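Local coordinates for protein porin B (Pseudomonas putida, PDB 4GEY) that forms a beta-barrel channel in the outer membrane and probably takes up sugars such as glucose, at residues 23-28 with 33-38; 71-76 with 184-189; 343-348 with 400-405; 396-401 with 406-411. The protein carries 2 engineered substitutions. All coordinates share one frame; numbering follows the deposited sequence.

Interaction 1 comes first along the chain and packs the N-terminal segment 23-28 on helix 33-40. Interaction 2 then joins strand 66-79 to a loop inside the barrel, beside the bound glucose, its centre about 21 Å from that of interaction 1. Interactions 3 and 4 are built around the hairpin of strands 388-399 and 404-414, with centres about 8 Å apart, and share Val400 and Thr401. Interaction 3 sets the turn of that hairpin against the turn that leads into strand 347-357; interaction 4 lies on the hairpin's arms. Segments 23-28 and 400-405 touch, where Met26 packs on Trp403. Interactions 3 and 4 thus belong to the wall and its turns, and interaction 2 runs from wall to sugar.

Interaction 1: 23-28 with 33-38; sequences SKWMTG and TRTELL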
# COMPACT_ATOMS: atom_id res chain seq x y z
N SER A 23 -11.67 -18.79 17.88
CA SER A 23 -11.89 -17.38 18.22
C SER A 23 -11.12 -16.50 17.24
O SER A 23 -9.97 -16.79 16.93
CB SER A 23 -11.39 -17.10 19.63
OG SER A 23 -11.52 -15.73 19.93
N LYS A 24 -11.73 -15.43 16.76
CA LYS A 24 -10.98 -14.50 15.91
C LYS A 24 -10.18 -13.50 16.75
O LYS A 24 -9.50 -12.63 16.22
CB LYS A 24 -11.88 -13.80 14.90
CG LYS A 24 -12.94 -12.87 15.48
CD LYS A 24 -13.56 -12.05 14.35
CE LYS A 24 -14.69 -11.13 14.80
NZ LYS A 24 -15.28 -10.39 13.65
N TRP A 25 -10.28 -13.65 18.07
CA TRP A 25 -9.45 -12.88 18.99
C TRP A 25 -8.61 -13.77 19.92
O TRP A 25 -9.10 -14.72 20.54
CB TRP A 25 -10.30 -11.95 19.85
CG TRP A 25 -11.44 -11.32 19.14
CD1 TRP A 25 -11.38 -10.38 18.15
CD2 TRP A 25 -12.83 -11.55 19.39
NE1 TRP A 25 -12.65 -10.03 17.76
CE2 TRP A 25 -13.56 -10.73 18.51
CE3 TRP A 25 -13.53 -12.37 20.28
CZ2 TRP A 25 -14.96 -10.71 18.48
CZ3 TRP A 25 -14.92 -12.34 20.26
CH2 TRP A 25 -15.61 -11.52 19.36
N MSE A 26 -7.33 -13.45 20.04
CA MSE A 26 -6.46 -14.23 20.89
C MSE A 26 -6.89 -14.19 22.35
O MSE A 26 -6.75 -15.18 23.06
CB MSE A 26 -5.03 -13.71 20.77
CG MSE A 26 -4.03 -14.58 21.46
SE MSE A 26 -2.28 -13.75 21.38
CE MSE A 26 -2.23 -12.95 23.16
N THR A 27 -7.43 -13.06 22.78
CA THR A 27 -7.83 -12.90 24.18
C THR A 27 -9.29 -13.31 24.38
O THR A 27 -9.84 -13.20 25.48
CB THR A 27 -7.60 -11.46 24.68
OG1 THR A 27 -8.35 -10.53 23.87
CG2 THR A 27 -6.13 -11.11 24.59
N GLY A 28 -9.91 -13.76 23.29
CA GLY A 28 -11.28 -14.25 23.31
C GLY A 28 -12.34 -13.20 23.55
O GLY A 28 -12.13 -12.01 23.26
N THR A 33 -18.22 -10.29 27.91
CA THR A 33 -18.32 -8.82 27.84
C THR A 33 -17.90 -8.23 26.50
O THR A 33 -18.37 -7.15 26.13
CB THR A 33 -17.61 -8.08 29.03
OG1 THR A 33 -16.58 -7.23 28.53
CG2 THR A 33 -17.02 -9.05 30.02
N ARG A 34 -17.04 -8.92 25.76
CA ARG A 34 -16.68 -8.47 24.42
C ARG A 34 -17.86 -8.64 23.48
O ARG A 34 -18.17 -7.75 22.70
CB ARG A 34 -15.46 -9.22 23.89
CG ARG A 34 -14.75 -8.54 22.72
CD ARG A 34 -13.38 -9.17 22.48
NE ARG A 34 -12.61 -8.49 21.43
CZ ARG A 34 -11.33 -8.70 21.18
NH1 ARG A 34 -10.64 -9.58 21.90
NH2 ARG A 34 -10.72 -8.04 20.21
N THR A 35 -18.53 -9.78 23.58
CA THR A 35 -19.70 -10.04 22.74
C THR A 35 -20.90 -9.14 23.07
O THR A 35 -21.69 -8.81 22.20
CB THR A 35 -20.11 -11.52 22.77
OG1 THR A 35 -19.98 -12.02 24.11
CG2 THR A 35 -19.22 -12.32 21.85
N GLU A 36 -21.02 -8.74 24.33
CA GLU A 36 -22.03 -7.75 24.70
C GLU A 36 -21.73 -6.44 23.99
O GLU A 36 -22.54 -5.97 23.18
CB GLU A 36 -22.03 -7.52 26.20
CG GLU A 36 -22.60 -8.67 27.00
CD GLU A 36 -22.30 -8.52 28.47
OE1 GLU A 36 -21.86 -7.41 28.86
OE2 GLU A 36 -22.47 -9.51 29.23
N LEU A 37 -20.55 -5.89 24.26
CA LEU A 37 -20.11 -4.64 23.66
C LEU A 37 -20.37 -4.62 22.16
O LEU A 37 -20.83 -3.60 21.62
CB LEU A 37 -18.64 -4.41 23.96
CG LEU A 37 -18.36 -4.00 25.40
CD1 LEU A 37 -16.87 -4.00 25.65
CD2 LEU A 37 -18.94 -2.63 25.67
N LEU A 38 -20.09 -5.75 21.51
CA LEU A 38 -20.41 -5.92 20.09
C LEU A 38 -21.89 -5.71 19.79
O LEU A 38 -22.24 -5.08 18.79
CB LEU A 38 -20.00 -7.32 19.63
CG LEU A 38 -18.98 -7.46 18.49
CD1 LEU A 38 -18.14 -6.22 18.33
CD2 LEU A 38 -18.08 -8.68 18.71
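Trp25 meets Arg34 along most of its length, starting at CB, which lies over one face of the guanidinium, 3.2 Å from Arg34 NH1. CG is anti to the carbonyl carbon (chi1 -38°), and this turns the indole under the arginine. Ring and guanidinium are stacked, with planes 14° apart. Trp25 CG lies 3.3 Å from Arg34 CZ, and CD1 is next to NH2. The five-membered ring carries a cation-pi contact, with Arg34 CZ 3.5 Å from its centroid. The six-membered ring takes a CH-pi contact from Arg34 CD. At the far end, Trp25 CZ2 touches Leu38 CD2 at 3.7 Å. Lys24 CG lies over the opposite face, toward its rim. The extended Arg34 chain also brings NH1 to Gly28 O, a hydrogen bond of 3.2 Å. An alanine at Trp25 would remove the flat surface under the guanidinium, and is likely to leave it without its stacking partner and Leu38 without its aromatic neighbour. The arginine has further partners: NH1 forms a salt bridge with the terminal carboxylate of Phe436, and NH2 bonds to Phe44 O. Helix 33-40 is thereby tied to the start of strand 42-57 and to the chain end just after strand 425-435.

Interaction 2: 71-76 with 184-189; sequences QFALGA and YNWPVS. With BGC (beta-D-glucopyranose), chain B.
Gln71 and Ala73 lie on strand 66-79, and Trp186 reaches them from the loop that precedes strand 190-198. The backbones stay well apart: the nearest CA atoms, those of Ala73 and Pro187, are separated by 9.2 Å. The loop turns sharply, with a cis peptide before Pro187 and a bond from Val188 N to Asn185 O of 2.9 Å. Trp186 has CG anti to its own N (chi1 175°), which carries the indole across to the strand. Its edge does the touching. Trp186 NE1 donates to Gln71 OE1 at 2.9 Å. The oxygen sits in the ring plane, but the donor stands above the amide carbonyl plane, 40° out of it. Ala73 CB meets the same edge, 3.8 Å from Trp186 CZ2. Gln71 OE1 also accepts from Arg98 NE. A phenylalanine at Trp186 would lack the indole N-H, so Gln71 OE1 would probably lose one of its two donors. On the far side of the loop, Trp186 O takes a weak bond of 3.0 Å from O4 of the glucose. Arg98 NH2 also bonds to this sugar. Gln71 is therefore a second-shell residue of the glucose site, held within the barrel of this carbohydrate-selective porin.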
# COMPACT_ATOMS: atom_id res chain seq x y z
N GLN A 71 3.98 -3.60 13.42
CA GLN A 71 2.92 -2.62 13.55
C GLN A 71 1.84 -3.13 14.49
O GLN A 71 1.44 -4.30 14.41
CB GLN A 71 2.32 -2.28 12.17
CG GLN A 71 1.15 -1.30 12.17
CD GLN A 71 0.49 -1.16 10.77
OE1 GLN A 71 0.85 -0.29 9.97
NE2 GLN A 71 -0.49 -2.02 10.50
N PHE A 72 1.41 -2.27 15.39
CA PHE A 72 0.24 -2.52 16.21
C PHE A 72 -0.85 -1.57 15.75
O PHE A 72 -0.56 -0.42 15.40
CB PHE A 72 0.55 -2.27 17.69
CG PHE A 72 1.26 -3.41 18.37
CD1 PHE A 72 0.55 -4.42 19.00
CD2 PHE A 72 2.66 -3.45 18.41
CE1 PHE A 72 1.21 -5.47 19.65
CE2 PHE A 72 3.32 -4.48 19.05
CZ PHE A 72 2.59 -5.50 19.67
N ALA A 73 -2.09 -2.03 15.72
CA ALA A 73 -3.19 -1.17 15.32
C ALA A 73 -4.36 -1.28 16.31
O ALA A 73 -4.94 -2.34 16.49
CB ALA A 73 -3.64 -1.51 13.91
N LEU A 74 -4.67 -0.17 16.96
CA LEU A 74 -5.68 -0.15 18.02
C LEU A 74 -6.91 0.53 17.44
O LEU A 74 -6.82 1.64 16.93
CB LEU A 74 -5.12 0.62 19.22
CG LEU A 74 -5.73 0.65 20.62
CD1 LEU A 74 -6.70 1.80 20.78
CD2 LEU A 74 -6.42 -0.66 20.92
N GLY A 75 -8.05 -0.14 17.48
CA GLY A 75 -9.22 0.34 16.78
C GLY A 75 -10.51 0.39 17.58
O GLY A 75 -10.72 -0.40 18.51
N ALA A 76 -11.37 1.34 17.23
CA ALA A 76 -12.68 1.41 17.84
C ALA A 76 -13.74 1.68 16.77
O ALA A 76 -13.71 2.72 16.11
CB ALA A 76 -12.71 2.49 18.91
N TYR A 184 -0.98 9.31 0.41
CA TYR A 184 -0.49 8.63 1.60
C TYR A 184 -1.48 7.60 2.14
O TYR A 184 -2.48 7.96 2.74
CB TYR A 184 -0.21 9.64 2.72
CG TYR A 184 0.60 10.85 2.30
CD1 TYR A 184 1.67 10.75 1.41
CD2 TYR A 184 0.30 12.11 2.81
CE1 TYR A 184 2.41 11.86 1.04
CE2 TYR A 184 1.04 13.22 2.45
CZ TYR A 184 2.09 13.09 1.56
OH TYR A 184 2.80 14.21 1.21
N ASN A 185 -1.19 6.33 1.94
CA ASN A 185 -2.00 5.29 2.53
C ASN A 185 -1.82 5.19 4.04
O ASN A 185 -0.94 5.85 4.63
CB ASN A 185 -1.65 3.93 1.91
CG ASN A 185 -1.90 3.89 0.41
OD1 ASN A 185 -2.92 4.37 -0.08
ND2 ASN A 185 -0.96 3.33 -0.32
N TRP A 186 -2.67 4.36 4.65
CA TRP A 186 -2.41 3.76 5.96
C TRP A 186 -0.91 3.51 6.09
O TRP A 186 -0.34 2.79 5.28
CB TRP A 186 -3.14 2.42 6.06
CG TRP A 186 -2.85 1.65 7.32
CD1 TRP A 186 -1.64 1.15 7.74
CD2 TRP A 186 -3.80 1.26 8.33
NE1 TRP A 186 -1.78 0.51 8.94
CE2 TRP A 186 -3.09 0.55 9.32
CE3 TRP A 186 -5.18 1.45 8.49
CZ2 TRP A 186 -3.71 0.03 10.45
CZ3 TRP A 186 -5.79 0.94 9.61
CH2 TRP A 186 -5.06 0.24 10.59
N PRO A 187 -0.29 4.02 7.16
CA PRO A 187 -0.94 4.50 8.38
C PRO A 187 -1.03 6.01 8.50
O PRO A 187 -1.24 6.47 9.62
CB PRO A 187 0.03 4.02 9.45
CG PRO A 187 1.39 4.15 8.78
CD PRO A 187 1.18 3.96 7.31
N VAL A 188 -0.85 6.76 7.41
CA VAL A 188 -0.95 8.22 7.48
C VAL A 188 -2.42 8.61 7.35
O VAL A 188 -3.14 8.02 6.56
CB VAL A 188 -0.13 8.91 6.35
CG1 VAL A 188 -0.23 10.43 6.45
CG2 VAL A 188 1.31 8.50 6.40
N SER A 189 -2.86 9.60 8.12
CA SER A 189 -4.21 10.13 7.94
C SER A 189 -4.16 11.56 7.43
O SER A 189 -3.14 12.24 7.58
CB SER A 189 -5.02 10.06 9.23
OG SER A 189 -4.72 11.16 10.07
C2 BGC B . 4.38 1.26 4.51
C3 BGC B . 3.20 0.63 4.09
C4 BGC B . 2.15 1.59 3.78
C5 BGC B . 2.58 2.67 2.74
C6 BGC B . 1.72 3.71 2.59
C1 BGC B . 4.92 2.14 3.51
O1 BGC B . 6.07 2.72 4.01
O2 BGC B . 5.37 0.23 4.84
O3 BGC B . 2.77 -0.30 5.13
O4 BGC B . 1.02 0.89 3.34
O5 BGC B . 3.95 3.17 3.19
O6 BGC B . 1.72 4.73 3.54

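Interaction 3: 343-348 with 400-405; sequences RPKDDI and VTNWLT
Asp346 OD1 is gripped by two donors: NH2 of Arg343, a residue that borders Val400 across the contact, and the backbone N of His399. Arg343 takes the carboxylate side-on. Its NH2 forms a salt bridge of 3.0 Å with Asp346 OD1. The bond from Arg343 NE to Asp346 OD2, 3.1 Å, is nearly straight at 165°. OD2 lies at the edge of the guanidinium but is met from above the carboxylate plane, 44° out of it. Tyr396 OH is a second partner of OD2. The arginine chain curls back on itself to do this, with its first three torsions all near -60°, as it grips a residue at the other end of the Arg343-Asp346 type I turn. Two bonds from one group should hold the carboxylate in place, and the nearby guanidinium would probably favour the ionised carboxylate of Asp346. Arg343 NH2 comes only as close as 4.3 Å to Val400 N. Segments 343-348 and 400-405 each run from a turn into a barrel strand, 347-357 and 404-414, with strand 388-399 between them. Such short turns are characteristic of the periplasmic end of porin barrels. The second meeting is between extended Lys345 and Asn402, which cross at about a right angle. Lys345 NZ lies 3.5 Å from Asn402 OD1, which takes a weak bond from His399 NE2. Asn402 ND2 bonds to Glu22 O, a link to the N-terminal segment. Thr401 OG1 accepts from Trp403 N at 3.0 Å, an ST turn, and Thr401 CB lies over one face of the Trp403 ring.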
# COMPACT_ATOMS: atom_id res chain seq x y z
N ARG A 343 -5.05 -29.05 4.81
CA ARG A 343 -4.93 -27.68 5.28
C ARG A 343 -5.76 -26.71 4.44
O ARG A 343 -5.22 -25.88 3.70
CB ARG A 343 -3.45 -27.28 5.32
CG ARG A 343 -2.61 -28.19 6.22
CD ARG A 343 -2.77 -27.85 7.69
NE ARG A 343 -2.50 -26.43 7.91
CZ ARG A 343 -2.84 -25.77 9.00
NH1 ARG A 343 -3.47 -26.38 10.00
NH2 ARG A 343 -2.56 -24.48 9.09
N PRO A 344 -7.09 -26.80 4.58
CA PRO A 344 -8.09 -26.14 3.73
C PRO A 344 -8.15 -24.62 3.87
O PRO A 344 -8.79 -23.97 3.04
CB PRO A 344 -9.41 -26.74 4.22
CG PRO A 344 -9.15 -27.07 5.64
CD PRO A 344 -7.74 -27.58 5.65
N LYS A 345 -7.53 -24.08 4.91
CA LYS A 345 -7.54 -22.63 5.09
C LYS A 345 -6.18 -21.99 4.78
O LYS A 345 -6.05 -20.78 4.87
CB LYS A 345 -7.99 -22.25 6.50
CG LYS A 345 -9.41 -22.66 6.83
CD LYS A 345 -9.86 -22.02 8.13
CE LYS A 345 -11.37 -22.14 8.32
NZ LYS A 345 -11.80 -21.50 9.59
N ASP A 346 -5.19 -22.81 4.42
CA ASP A 346 -3.87 -22.28 4.05
C ASP A 346 -3.89 -21.67 2.65
O ASP A 346 -4.75 -22.00 1.84
CB ASP A 346 -2.81 -23.39 4.08
CG ASP A 346 -2.35 -23.73 5.49
OD1 ASP A 346 -2.83 -23.10 6.46
OD2 ASP A 346 -1.50 -24.63 5.62
N ASP A 347 -2.95 -20.79 2.36
CA ASP A 347 -2.87 -20.22 1.02
C ASP A 347 -1.45 -20.17 0.44
O ASP A 347 -0.45 -20.15 1.16
CB ASP A 347 -3.61 -18.88 0.91
CG ASP A 347 -2.97 -17.77 1.72
OD1 ASP A 347 -2.32 -18.06 2.74
OD2 ASP A 347 -3.12 -16.58 1.33
N ILE A 348 -1.39 -20.23 -0.89
CA ILE A 348 -0.13 -20.13 -1.61
C ILE A 348 -0.18 -18.91 -2.51
O ILE A 348 -1.08 -18.79 -3.33
CB ILE A 348 0.10 -21.36 -2.48
CG1 ILE A 348 0.18 -22.60 -1.61
CG2 ILE A 348 1.39 -21.21 -3.24
CD1 ILE A 348 0.37 -23.86 -2.39
N VAL A 400 -2.80 -20.84 11.43
CA VAL A 400 -2.58 -21.44 12.74
C VAL A 400 -3.88 -21.46 13.54
O VAL A 400 -4.34 -22.51 13.96
CB VAL A 400 -1.49 -20.71 13.56
CG1 VAL A 400 -1.05 -21.61 14.71
CG2 VAL A 400 -0.31 -20.35 12.71
N THR A 401 -4.43 -20.27 13.78
CA THR A 401 -5.76 -20.13 14.36
C THR A 401 -6.55 -19.11 13.55
O THR A 401 -6.08 -18.63 12.52
CB THR A 401 -5.72 -19.66 15.82
OG1 THR A 401 -5.11 -18.36 15.90
CG2 THR A 401 -4.94 -20.66 16.69
N ASN A 402 -7.75 -18.78 14.01
CA ASN A 402 -8.51 -17.70 13.38
C ASN A 402 -7.99 -16.34 13.83
O ASN A 402 -8.44 -15.31 13.33
CB ASN A 402 -10.00 -17.83 13.69
CG ASN A 402 -10.69 -18.85 12.81
OD1 ASN A 402 -10.24 -19.13 11.69
ND2 ASN A 402 -11.78 -19.42 13.30
N TRP A 403 -7.05 -16.35 14.77
CA TRP A 403 -6.44 -15.12 15.26
C TRP A 403 -4.95 -15.05 14.94
O TRP A 403 -4.28 -14.10 15.33
CB TRP A 403 -6.70 -14.93 16.76
CG TRP A 403 -6.31 -16.11 17.63
CD1 TRP A 403 -7.14 -17.09 18.10
CD2 TRP A 403 -5.00 -16.42 18.15
NE1 TRP A 403 -6.43 -17.99 18.87
CE2 TRP A 403 -5.11 -17.60 18.90
CE3 TRP A 403 -3.75 -15.81 18.02
CZ2 TRP A 403 -4.02 -18.19 19.55
CZ3 TRP A 403 -2.65 -16.40 18.66
CH2 TRP A 403 -2.80 -17.57 19.41
N LEU A 404 -4.44 -16.05 14.23
CA LEU A 404 -3.01 -16.11 13.94
C LEU A 404 -2.72 -16.73 12.58
O LEU A 404 -3.11 -17.87 12.32
CB LEU A 404 -2.27 -16.89 15.03
CG LEU A 404 -0.78 -16.62 15.31
CD1 LEU A 404 -0.00 -17.91 15.50
CD2 LEU A 404 -0.10 -15.75 14.27
N THR A 405 -2.04 -15.99 11.72
CA THR A 405 -1.55 -16.51 10.45
C THR A 405 -0.05 -16.23 10.34
O THR A 405 0.42 -15.14 10.65
CB THR A 405 -2.28 -15.88 9.22
OG1 THR A 405 -3.70 -16.02 9.37
CG2 THR A 405 -1.84 -16.56 7.92

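Interaction 4: 396-401 with 406-411; sequences YGFHVT and VRPNLQ. With C8E ((hydroxyethyloxy)tri(ethyloxy)octane), chain D; C8E ((hydroxyethyloxy)tri(ethyloxy)octane), chain E.
The ring of Phe398 fits with its edge against the proline ring of Pro408, CE2 meeting CG at 3.7 Å, and the two side chains cross at about a right angle. Phe398 CG is anti to the carbonyl carbon (chi1 -59°), and this lays the ring alongside the neighbouring strand. Tyr396 CD1 sits over the centre of one ring face. The detergent molecule of chain E fills in beside the tip, with its C19 3.5 Å from Phe398 CZ. Further along, Val400 and Val406 touch through one methyl each, CG2 to CG2 at 4.0 Å. Gly397 has no side chain, which leaves room for Arg407 NE; Arg407 CB lies 3.6 Å from Gly397 CA. These strands are the two arms of a beta hairpin, antiparallel at 163°. Phe398 and Val406 are its hydrogen-bonded pair, with Phe398 N to Val406 O at 2.8 Å and a return bond from Val406 N to Phe398 O. Tyr396 N gives Pro408 O a single bond, since proline has no N-H to return one. The outer surface carries Phe398, Val406, Pro408 and Leu410, as suits a membrane-facing barrel wall. The detergent of chain D follows it: its C5 lies 3.7 Å from Pro408 CB, and its C4 is 3.5 Å from Leu410 CD1. Arg407, bent at its third torsion (82°), leaves by the other face and bonds through NH1 to Gln433 OE1.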
# COMPACT_ATOMS: atom_id res chain seq x y z
N TYR A 396 3.71 -18.94 1.54
CA TYR A 396 2.80 -19.97 2.03
C TYR A 396 2.22 -19.49 3.37
O TYR A 396 2.97 -19.21 4.31
CB TYR A 396 3.50 -21.33 2.20
CG TYR A 396 2.53 -22.44 2.57
CD1 TYR A 396 2.02 -22.53 3.86
CD2 TYR A 396 2.10 -23.37 1.62
CE1 TYR A 396 1.10 -23.52 4.20
CE2 TYR A 396 1.19 -24.37 1.95
CZ TYR A 396 0.69 -24.43 3.24
OH TYR A 396 -0.21 -25.40 3.60
N GLY A 397 0.90 -19.41 3.46
CA GLY A 397 0.26 -18.94 4.68
C GLY A 397 -0.29 -20.07 5.53
O GLY A 397 -1.22 -20.74 5.11
N PHE A 398 0.29 -20.30 6.71
CA PHE A 398 -0.29 -21.29 7.62
C PHE A 398 -1.39 -20.61 8.40
O PHE A 398 -1.17 -19.57 9.04
CB PHE A 398 0.73 -21.85 8.62
CG PHE A 398 1.91 -22.53 7.99
CD1 PHE A 398 1.87 -23.89 7.70
CD2 PHE A 398 3.08 -21.82 7.71
CE1 PHE A 398 2.98 -24.53 7.13
CE2 PHE A 398 4.19 -22.45 7.15
CZ PHE A 398 4.14 -23.80 6.86
N HIS A 399 -2.58 -21.18 8.34
CA HIS A 399 -3.68 -20.72 9.17
C HIS A 399 -3.56 -21.43 10.52
O HIS A 399 -4.13 -22.49 10.71
CB HIS A 399 -5.02 -21.03 8.49
CG HIS A 399 -6.20 -20.59 9.29
ND1 HIS A 399 -6.66 -21.28 10.39
CD2 HIS A 399 -7.02 -19.52 9.14
CE1 HIS A 399 -7.71 -20.65 10.89
NE2 HIS A 399 -7.95 -19.58 10.16
N VAL A 400 -2.80 -20.84 11.43
CA VAL A 400 -2.58 -21.44 12.74
C VAL A 400 -3.88 -21.46 13.54
O VAL A 400 -4.34 -22.51 13.96
CB VAL A 400 -1.49 -20.71 13.56
CG1 VAL A 400 -1.05 -21.61 14.71
CG2 VAL A 400 -0.31 -20.35 12.71
N THR A 401 -4.43 -20.27 13.78
CA THR A 401 -5.76 -20.13 14.36
C THR A 401 -6.55 -19.11 13.55
O THR A 401 -6.08 -18.63 12.52
CB THR A 401 -5.72 -19.66 15.82
OG1 THR A 401 -5.11 -18.36 15.90
CG2 THR A 401 -4.94 -20.66 16.69
N VAL A 406 0.68 -17.22 9.87
CA VAL A 406 2.13 -17.13 9.78
C VAL A 406 2.48 -17.44 8.34
O VAL A 406 2.18 -18.54 7.85
CB VAL A 406 2.78 -18.19 10.74
CG1 VAL A 406 4.22 -18.43 10.40
CG2 VAL A 406 2.62 -17.74 12.18
N ARG A 407 3.08 -16.48 7.62
CA ARG A 407 3.49 -16.79 6.24
C ARG A 407 4.93 -16.53 5.88
O ARG A 407 5.32 -15.40 5.63
CB ARG A 407 2.54 -16.24 5.16
CG ARG A 407 2.01 -14.87 5.37
CD ARG A 407 1.28 -14.41 4.13
NE ARG A 407 -0.09 -14.92 4.05
CZ ARG A 407 -1.11 -14.39 4.72
NH1 ARG A 407 -0.91 -13.36 5.52
NH2 ARG A 407 -2.33 -14.90 4.60
N PRO A 408 5.73 -17.60 5.84
CA PRO A 408 7.06 -17.52 5.24
C PRO A 408 6.94 -17.17 3.77
O PRO A 408 5.98 -17.56 3.10
CB PRO A 408 7.60 -18.95 5.40
CG PRO A 408 6.40 -19.81 5.70
CD PRO A 408 5.47 -18.92 6.45
N ASN A 409 7.92 -16.43 3.28
CA ASN A 409 7.94 -16.07 1.88
C ASN A 409 9.35 -15.96 1.32
O ASN A 409 10.33 -15.85 2.07
CB ASN A 409 7.18 -14.76 1.66
CG ASN A 409 7.72 -13.63 2.50
OD1 ASN A 409 8.47 -12.78 2.02
ND2 ASN A 409 7.32 -13.60 3.77
N LEU A 410 9.43 -15.99 -0.00
CA LEU A 410 10.68 -15.85 -0.72
C LEU A 410 10.49 -14.70 -1.69
O LEU A 410 9.55 -14.69 -2.47
CB LEU A 410 10.98 -17.12 -1.51
CG LEU A 410 12.17 -18.00 -1.16
CD1 LEU A 410 11.70 -19.43 -0.96
CD2 LEU A 410 13.18 -17.95 -2.28
N GLN A 411 11.40 -13.73 -1.63
CA GLN A 411 11.30 -12.55 -2.49
C GLN A 411 12.50 -12.44 -3.40
O GLN A 411 13.63 -12.72 -2.98
CB GLN A 411 11.21 -11.30 -1.65
CG GLN A 411 9.87 -11.14 -0.97
CD GLN A 411 9.83 -9.92 -0.11
OE1 GLN A 411 9.92 -8.81 -0.61
NE2 GLN A 411 9.69 -10.11 1.20
C1 C8E D . 11.15 -18.13 5.86
C2 C8E D . 11.92 -18.20 4.55
C3 C8E D . 11.69 -19.54 3.86
C4 C8E D . 11.09 -19.31 2.48
C5 C8E D . 9.60 -19.67 2.42
C6 C8E D . 9.25 -20.62 1.27
C7 C8E D . 7.86 -20.36 0.70
C8 C8E D . 7.71 -21.00 -0.68
O9 C8E D . 7.04 -22.25 -0.64
C10 C8E D . 5.83 -22.29 -1.40
C11 C8E D . 5.59 -23.69 -1.99
O12 C8E D . 5.58 -24.73 -1.02
C13 C8E D . 4.64 -25.76 -1.31
C14 C8E D . 4.20 -26.53 -0.06
O15 C8E D . 3.81 -27.86 -0.38
C16 C8E D . 2.51 -28.20 0.09
C17 C8E D . 2.54 -29.35 1.10
O18 C8E D . 1.22 -29.66 1.54
C19 C8E D . 0.75 -30.95 1.21
C20 C8E D . -0.26 -31.39 2.27
O21 C8E D . -0.17 -32.77 2.56
C10 C8E E . 0.75 -32.23 5.53
C11 C8E E . 1.17 -31.17 6.54
O12 C8E E . 1.20 -29.88 5.96
C13 C8E E . 2.20 -29.74 4.98
C14 C8E E . 3.07 -28.51 5.24
O15 C8E E . 2.95 -27.61 4.16
C16 C8E E . 4.18 -27.28 3.54
C17 C8E E . 4.97 -26.25 4.34
O18 C8E E . 5.72 -25.43 3.46
C19 C8E E . 6.01 -24.15 3.98
C20 C8E E . 7.38 -23.71 3.49
O21 C8E E . 8.29 -23.66 4.57